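Side-chain contacts in anti-sigma-I factor RsgI3 (Clostridium thermocellum, PDB 6QE7), which probably senses plant-cell-wall polysaccharide outside the cell, through a pectin-binding pair of PA14 domains, and restrains the sigma factor SigI3 inside it: residues F184-G187 against E188-D191; E132-S136 against S137-P141. All coordinates share one frame; numbering follows the deposited sequence.

Interaction 1 of 2, residues F184-G187 against E188-D191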
loop_
_atom_site.group_PDB
_atom_site.type_symbol
_atom_site.label_atom_id
_atom_site.label_comp_id
_atom_site.label_asym_id
_atom_site.label_seq_id
_atom_site.Cartn_x
_atom_site.Cartn_y
_atom_site.Cartn_z
ATOM N N PHE A 184 4.273 -31.287 -14.081
ATOM C CA PHE A 184 4.759 -30.504 -12.917
ATOM C C PHE A 184 5.347 -29.191 -13.385
ATOM O O PHE A 184 6.092 -29.111 -14.341
ATOM C CB PHE A 184 5.777 -31.296 -12.094
ATOM C CG PHE A 184 5.237 -32.602 -11.586
ATOM C CD1 PHE A 184 4.171 -32.618 -10.716
ATOM C CD2 PHE A 184 5.684 -33.800 -12.114
ATOM C CE1 PHE A 184 3.637 -33.810 -10.270
ATOM C CE2 PHE A 184 5.169 -34.992 -11.662
ATOM C CZ PHE A 184 4.178 -35.003 -10.710
ATOM N N PRO A 185 5.151 -28.104 -12.623
ATOM C CA PRO A 185 5.732 -26.829 -12.999
ATOM C C PRO A 185 7.265 -26.745 -12.929
ATOM O O PRO A 185 7.875 -25.762 -13.392
ATOM C CB PRO A 185 5.002 -25.816 -12.094
ATOM C CG PRO A 185 4.613 -26.640 -10.891
ATOM C CD PRO A 185 4.356 -28.052 -11.406
ATOM N N VAL A 186 7.913 -27.754 -12.379
ATOM C CA VAL A 186 9.371 -27.727 -12.117
ATOM C C VAL A 186 9.884 -29.022 -12.751
ATOM O O VAL A 186 9.247 -30.046 -12.494
ATOM C CB VAL A 186 9.645 -27.680 -10.599
ATOM C CG1 VAL A 186 11.132 -27.587 -10.271
ATOM C CG2 VAL A 186 8.913 -26.539 -9.957
ATOM N N GLY A 187 10.911 -28.949 -13.576
ATOM C CA GLY A 187 11.537 -30.136 -14.193
ATOM C C GLY A 187 12.575 -30.777 -13.293
ATOM O O GLY A 187 12.933 -30.206 -12.241
ATOM N N GLU A 188 13.062 -31.950 -13.683
ATOM C CA GLU A 188 14.162 -32.658 -12.985
ATOM C C GLU A 188 13.792 -32.916 -11.516
ATOM O O GLU A 188 14.580 -32.556 -10.638
ATOM C CB GLU A 188 15.490 -31.879 -12.989
ATOM C CG GLU A 188 16.055 -31.485 -14.353
ATOM C CD GLU A 188 15.842 -30.013 -14.676
ATOM O OE1 GLU A 188 15.419 -29.260 -13.760
ATOM O OE2 GLU A 188 16.111 -29.610 -15.826
ATOM N N LEU A 189 12.624 -33.465 -11.244
ATOM C CA LEU A 189 12.189 -33.702 -9.848
ATOM C C LEU A 189 12.514 -35.128 -9.442
ATOM O O LEU A 189 12.654 -35.947 -10.316
ATOM C CB LEU A 189 10.684 -33.467 -9.747
ATOM C CG LEU A 189 10.262 -32.021 -10.004
ATOM C CD1 LEU A 189 8.752 -31.924 -10.056
ATOM C CD2 LEU A 189 10.841 -31.073 -8.954
ATOM N N LYS A 190 12.478 -35.429 -8.154
ATOM C CA LYS A 190 12.471 -36.833 -7.690
ATOM C C LYS A 190 11.068 -37.124 -7.157
ATOM O O LYS A 190 10.576 -36.350 -6.324
ATOM C CB LYS A 190 13.594 -36.988 -6.664
ATOM C CG LYS A 190 15.007 -36.675 -7.149
ATOM C CD LYS A 190 15.817 -36.007 -6.046
ATOM C CE LYS A 190 17.324 -36.040 -6.221
ATOM N NZ LYS A 190 17.794 -34.783 -6.846
ATOM N N ASP A 191 10.402 -38.135 -7.654
ATOM C CA ASP A 191 9.089 -38.582 -7.098
ATOM C C ASP A 191 8.011 -37.466 -7.126
ATOM O O ASP A 191 7.083 -37.534 -6.289
ATOM C CB ASP A 191 9.268 -39.096 -5.668
ATOM C CG ASP A 191 10.270 -40.231 -5.506
ATOM O OD1 ASP A 191 10.079 -41.275 -6.177
ATOM O OD2 ASP A 191 11.229 -40.035 -4.738
#
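Leu189 reaches back to Phe184 and Val186 in a local apolar contact at the surface of the second PA14 domain, within the loop that joins strand 177-179 to strand 193-202 of its antiparallel beta architecture. No hydrogen bond links 184-187 to 188-191; across the bend the two halves meet through the two methyl branches of Leu189. With CG turned away from its own carbonyl carbon (chi1 -65°), Leu189 sends CD1 to Phe184, where it lies 3.7 Å from Phe184 CB and meets the near end of the ring, at CG and CD2, at a slant. Leu189 CD2 comes 3.7 Å from Val186 CG1, the two side chains crossing at roughly a right angle. Leu189 CD1 also lies 3.1 Å from Val186 O, a close approach of a methyl group to a carbonyl.

Outside the loop, Phe194 of strand 193-202 touches Phe184, Val186 and Leu189, while Tyr158 of strand 154-159 meets Val186, so the loop rests on the neighbouring strands. The polar flank belongs to Glu188, whose positive phi of 58° marks the bend in the backbone. Arg168 NH1 forms a salt bridge with Glu188 OE1 and a hydrogen bond with Gly187 O. These two acceptors stand close together and would probably repel each other without the shared guanidinium nitrogen: Glu188 OE1 is 3.1 Å from Gly187 O.

Interaction 2 of 2, residues E132-S136 against S137-P141; sequences EIIPS and SQLYP
Pro135 and Ser136 accept backbone hydrogen bonds from Gln138 and Leu139 round a tight turn, which an apolar contact and a water bridge accompany. The two bonds are successive i to i+3 pairs: Gln138 N donates to Pro135 O at 3.1 Å, and Leu139 N donates to Ser136 O at 3.2 Å.

Among the apolar groups, Leu139 leans back over the start of the turn. Leu139 CD2 lies 3.7 Å from Ile134 CG2, the side chains crossing nearly perpendicularly, and Leu139 CG sits 3.4 Å from Pro135 O. Val54 touches both Ile134 and Leu139. Separately, Pro135 CG lies 3.8 Å from Gln138 CG, the two side chains passing at a slant.

The polar side chains form a second group. Ser137 OG, placed between its backbone N and carbonyl carbon (chi1 48°), donates to Gln138 OE1 at 3.0 Å, approaching 30° out of the amide plane. The bent Gln138 chain gives its NE2 to Glu55 O, so both ends of this buried amide are engaged and its rotation is fixed. One water joins Ser136 OG, at 2.8 Å, to Ser137 N, from which it accepts.

Repeated i to i+3 bonding with helical backbone angles at Ser136 and Ser137 is characteristic of a single 3-10 turn, here connecting strand 132-133 to strand 139-141 in the first PA14 domain.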
loop_
_atom_site.group_PDB
_atom_site.type_symbol
_atom_site.label_atom_id
_atom_site.label_comp_id
_atom_site.label_asym_id
_atom_site.label_seq_id
_atom_site.Cartn_x
_atom_site.Cartn_y
_atom_site.Cartn_z
ATOM N N GLU A 132 -1.109 32.602 6.021
ATOM C CA GLU A 132 -1.684 32.289 4.699
ATOM C C GLU A 132 -1.457 30.806 4.395
ATOM O O GLU A 132 -0.555 30.236 5.025
ATOM C CB GLU A 132 -0.982 33.214 3.694
ATOM C CG GLU A 132 0.515 33.143 3.744
ATOM C CD GLU A 132 1.295 33.872 2.651
ATOM O OE1 GLU A 132 0.687 34.699 1.989
ATOM O OE2 GLU A 132 2.548 33.629 2.478
ATOM N N ILE A 133 -2.234 30.245 3.462
ATOM C CA ILE A 133 -1.841 29.136 2.552
ATOM C C ILE A 133 -0.415 29.337 2.053
ATOM O O ILE A 133 -0.117 30.357 1.428
ATOM C CB ILE A 133 -2.820 29.003 1.361
ATOM C CG1 ILE A 133 -4.249 28.672 1.788
ATOM C CG2 ILE A 133 -2.276 27.977 0.383
ATOM C CD1 ILE A 133 -4.404 27.215 2.302
ATOM N N ILE A 134 0.451 28.341 2.199
ATOM C CA ILE A 134 1.840 28.558 1.741
ATOM C C ILE A 134 1.763 28.694 0.235
ATOM O O ILE A 134 1.360 27.759 -0.461
ATOM C CB ILE A 134 2.838 27.468 2.154
ATOM C CG1 ILE A 134 2.849 27.217 3.661
ATOM C CG2 ILE A 134 4.245 27.795 1.646
ATOM C CD1 ILE A 134 3.959 26.282 4.130
ATOM N N PRO A 135 2.258 29.797 -0.344
ATOM C CA PRO A 135 2.095 30.016 -1.777
ATOM C C PRO A 135 3.163 29.387 -2.657
ATOM O O PRO A 135 4.192 28.976 -2.148
ATOM C CB PRO A 135 2.141 31.546 -1.854
ATOM C CG PRO A 135 3.136 31.895 -0.798
ATOM C CD PRO A 135 2.847 30.953 0.347
ATOM N N SER A 136 2.868 29.291 -3.962
ATOM C CA SER A 136 3.675 28.529 -4.934
ATOM C C SER A 136 5.022 29.188 -5.086
ATOM O O SER A 136 5.964 28.479 -5.417
ATOM C CB SER A 136 3.031 28.388 -6.299
ATOM O OG SER A 136 2.651 29.643 -6.813
ATOM N N SER A 137 5.089 30.495 -4.903
ATOM C CA SER A 137 6.352 31.289 -5.056
ATOM C C SER A 137 7.375 30.794 -4.048
ATOM O O SER A 137 8.536 30.879 -4.379
ATOM C CB SER A 137 6.144 32.768 -4.849
ATOM O OG SER A 137 5.398 32.987 -3.660
ATOM N N GLN A 138 6.942 30.256 -2.897
ATOM C CA GLN A 138 7.879 29.759 -1.841
ATOM C C GLN A 138 8.050 28.232 -1.852
ATOM O O GLN A 138 8.602 27.713 -0.866
ATOM C CB GLN A 138 7.349 30.128 -0.457
ATOM C CG GLN A 138 6.872 31.562 -0.296
ATOM C CD GLN A 138 7.854 32.567 -0.822
ATOM O OE1 GLN A 138 7.485 33.454 -1.589
ATOM N NE2 GLN A 138 9.119 32.384 -0.479
ATOM N N LEU A 139 7.581 27.521 -2.873
ATOM C CA LEU A 139 7.590 26.031 -2.880
ATOM C C LEU A 139 8.201 25.504 -4.170
ATOM O O LEU A 139 7.790 25.950 -5.260
ATOM C CB LEU A 139 6.172 25.474 -2.707
ATOM C CG LEU A 139 5.410 25.843 -1.442
ATOM C CD1 LEU A 139 3.939 25.539 -1.642
ATOM C CD2 LEU A 139 5.907 25.118 -0.201
ATOM N N TYR A 140 9.094 24.531 -4.042
ATOM C CA TYR A 140 9.901 23.961 -5.149
ATOM C C TYR A 140 9.673 22.463 -5.157
ATOM O O TYR A 140 9.925 21.812 -4.157
ATOM C CB TYR A 140 11.400 24.243 -4.948
ATOM C CG TYR A 140 11.710 25.719 -4.894
ATOM C CD1 TYR A 140 11.409 26.467 -3.759
ATOM C CD2 TYR A 140 12.202 26.364 -6.029
ATOM C CE1 TYR A 140 11.629 27.838 -3.731
ATOM C CE2 TYR A 140 12.432 27.728 -6.015
ATOM C CZ TYR A 140 12.153 28.455 -4.870
ATOM O OH TYR A 140 12.378 29.789 -4.914
ATOM N N PRO A 141 9.198 21.888 -6.266
ATOM C CA PRO A 141 8.807 20.492 -6.260
ATOM C C PRO A 141 10.058 19.650 -6.199
ATOM O O PRO A 141 11.062 20.101 -6.639
ATOM C CB PRO A 141 8.050 20.268 -7.582
ATOM C CG PRO A 141 8.457 21.454 -8.455
ATOM C CD PRO A 141 8.821 22.589 -7.509
HETATM O O HOH W 1 2.661 32.073 -5.397
#

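How the interactions relate
Along the chain, interaction 2 comes first: its turn carries the backbone from strand 132-133, paired with strand 119-125 in one sheet of the first PA14 domain, to strand 139-141, paired with strand 53-54 in the other, and so links the two sheets. The chain then passes into the second PA14 domain, where interaction 1 sits in the loop between strands 177-179 and 193-202. These strands likewise belong to different sheets, but the contact packs on only one of them, the sheet of strands 154-159 and 193-202. The two contacts are in series, neither nested nor crossed, on opposite sides of the chain's centre, with centres about 61 Å apart and nearest atoms about 46 Å.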